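Long-range contact in TonB-dependent siderophore receptor (PDB 5NEC), which probably takes up iron-loaded siderophores across the outer membrane of Pseudomonas aeruginosa, drawing on energy delivered through TonB: residues 157-162 with 177-182. Numbering follows the deposited sequence.
Sequences GNFIDG and DLNQEF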
loop_
_atom_site.group_PDB
_atom_site.type_symbol
_atom_site.label_atom_id
_atom_site.label_comp_id
_atom_site.label_asym_id
_atom_site.label_seq_id
_atom_site.Cartn_x
_atom_site.Cartn_y
_atom_site.Cartn_z
ATOM N N GLY A 157 5.900 2.470 29.126
ATOM C CA GLY A 157 4.924 3.565 29.211
ATOM C C GLY A 157 3.549 3.052 29.608
ATOM O O GLY A 157 3.249 1.867 29.445
ATOM N N ASN A 158 2.733 3.933 30.173
ATOM C CA ASN A 158 1.335 3.636 30.435
ATOM C C ASN A 158 0.506 4.720 29.751
ATOM O O ASN A 158 0.667 5.910 30.063
ATOM C CB ASN A 158 1.048 3.590 31.931
ATOM C CG ASN A 158 1.675 2.391 32.604
ATOM O OD1 ASN A 158 1.159 1.282 32.526
ATOM N ND2 ASN A 158 2.801 2.606 33.268
ATOM N N PHE A 159 -0.339 4.314 28.798
ATOM C CA PHE A 159 -1.258 5.237 28.151
ATOM C C PHE A 159 -2.550 4.570 27.708
ATOM O O PHE A 159 -2.618 3.366 27.532
ATOM C CB PHE A 159 -0.584 5.988 26.978
ATOM C CG PHE A 159 -0.069 5.101 25.860
ATOM C CD1 PHE A 159 -0.925 4.649 24.852
ATOM C CD2 PHE A 159 1.276 4.757 25.786
ATOM C CE1 PHE A 159 -0.450 3.847 23.814
ATOM C CE2 PHE A 159 1.752 3.955 24.757
ATOM C CZ PHE A 159 0.887 3.494 23.770
ATOM N N ILE A 160 -3.580 5.386 27.565
ATOM C CA ILE A 160 -4.864 4.972 27.029
ATOM C C ILE A 160 -5.203 6.059 26.030
ATOM O O ILE A 160 -5.330 7.217 26.420
ATOM C CB ILE A 160 -5.954 4.871 28.123
ATOM C CG1 ILE A 160 -5.428 4.094 29.342
ATOM C CG2 ILE A 160 -7.202 4.197 27.565
ATOM C CD1 ILE A 160 -6.446 3.874 30.458
ATOM N N ASP A 161 -5.269 5.699 24.747
ATOM C CA ASP A 161 -5.691 6.621 23.674
ATOM C C ASP A 161 -6.958 6.108 23.026
ATOM O O ASP A 161 -7.249 4.923 23.056
ATOM C CB ASP A 161 -4.619 6.788 22.591
ATOM C CG ASP A 161 -3.325 7.378 23.123
ATOM O OD1 ASP A 161 -3.213 7.620 24.356
ATOM O OD2 ASP A 161 -2.415 7.616 22.288
ATOM N N GLY A 162 -7.711 7.012 22.438
ATOM C CA GLY A 162 -8.956 6.622 21.831
ATOM C C GLY A 162 -9.509 7.754 21.025
ATOM O O GLY A 162 -9.186 8.913 21.286
ATOM N N ASP A 177 -6.499 2.487 21.883
ATOM C CA ASP A 177 -5.073 2.095 21.877
ATOM C C ASP A 177 -4.563 2.202 23.326
ATOM O O ASP A 177 -4.176 3.275 23.794
ATOM C CB ASP A 177 -4.266 2.977 20.901
ATOM C CG ASP A 177 -2.797 2.530 20.727
ATOM O OD1 ASP A 177 -2.389 1.438 21.190
ATOM O OD2 ASP A 177 -2.019 3.294 20.099
ATOM N N LEU A 178 -4.603 1.064 24.019
ATOM C CA LEU A 178 -4.269 0.937 25.438
ATOM C C LEU A 178 -2.951 0.195 25.605
ATOM O O LEU A 178 -2.815 -0.876 25.046
ATOM C CB LEU A 178 -5.384 0.151 26.119
ATOM C CG LEU A 178 -5.175 -0.210 27.584
ATOM C CD1 LEU A 178 -6.465 -0.017 28.348
ATOM C CD2 LEU A 178 -4.645 -1.632 27.761
ATOM N N ASN A 179 -2.014 0.751 26.384
ATOM C CA ASN A 179 -0.696 0.139 26.653
ATOM C C ASN A 179 -0.363 0.231 28.158
ATOM O O ASN A 179 -0.217 1.325 28.692
ATOM C CB ASN A 179 0.391 0.813 25.797
ATOM C CG ASN A 179 1.764 0.148 25.941
ATOM O OD1 ASN A 179 2.200 -0.625 25.077
ATOM N ND2 ASN A 179 2.460 0.456 27.041
ATOM N N GLN A 180 -0.223 -0.920 28.822
ATOM C CA GLN A 180 -0.049 -1.009 30.282
ATOM C C GLN A 180 1.163 -1.856 30.659
ATOM O O GLN A 180 1.273 -2.998 30.231
ATOM C CB GLN A 180 -1.288 -1.653 30.902
ATOM C CG GLN A 180 -1.556 -1.317 32.363
ATOM C CD GLN A 180 -2.768 -0.412 32.550
ATOM O OE1 GLN A 180 -3.828 -0.614 31.941
ATOM N NE2 GLN A 180 -2.621 0.586 33.406
ATOM N N GLU A 181 2.064 -1.306 31.477
ATOM C CA GLU A 181 3.150 -2.110 32.064
ATOM C C GLU A 181 2.618 -3.092 33.111
ATOM O O GLU A 181 1.593 -2.845 33.747
ATOM C CB GLU A 181 4.220 -1.225 32.685
ATOM C CG GLU A 181 5.019 -0.423 31.671
ATOM C CD GLU A 181 6.171 0.373 32.294
ATOM O OE1 GLU A 181 6.323 0.371 33.534
ATOM O OE2 GLU A 181 6.931 1.024 31.528
ATOM N N PHE A 182 3.302 -4.222 33.241
ATOM C CA PHE A 182 3.075 -5.177 34.333
ATOM C C PHE A 182 4.389 -5.939 34.624
ATOM O O PHE A 182 5.426 -5.630 34.017
ATOM C CB PHE A 182 1.872 -6.091 34.037
ATOM C CG PHE A 182 2.097 -7.090 32.917
ATOM C CD1 PHE A 182 2.121 -6.691 31.584
ATOM C CD2 PHE A 182 2.259 -8.446 33.198
ATOM C CE1 PHE A 182 2.325 -7.622 30.572
ATOM C CE2 PHE A 182 2.468 -9.371 32.185
ATOM C CZ PHE A 182 2.496 -8.957 30.875
#
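Phe-159 and Asn-179 pair through both backbone N-H and C=O groups in the first hairpin of the TonB-dependent receptor barrel, where antiparallel strands 159-167 and 172-182 meet; the former also pairs with the last strand, 724-733, and so closes the barrel. Asp-161 and Asp-177 form the next hydrogen-bonded pair, with Ile-160 and Leu-178 the non-hydrogen-bonded pair between them.

Beyond the regular pairing, side chains take over the bonding. Asn-158 OD1 accepts the Glu-181 N-H at 2.9 Å, with the donor 39° above the carbonyl plane. In return, Glu-181 OE2 takes the Gly-157 N-H at 3.0 Å, nearly straight at 170°, on the anti side and somewhat out of the carboxylate plane. Asn-179 ND2 bonds to Lys-155 O and, weakly, to Gly-157 O.

The two faces differ: Ile-160 CG2 meets Leu-178 CD1 at 4.3 Å on one. On the other, where Arg-190 and Lys-152 form salt bridges to Asp-177, Phe-159 CG sits between its backbone N and carbonyl carbon (chi1 61°), which lays the ring across the neighbouring strand. Asp-177 O lies at the ring edge, while Asn-179 CB makes a CH-pi contact over one face, 3.6 Å from the centroid and offset toward the rim, nearest to CZ.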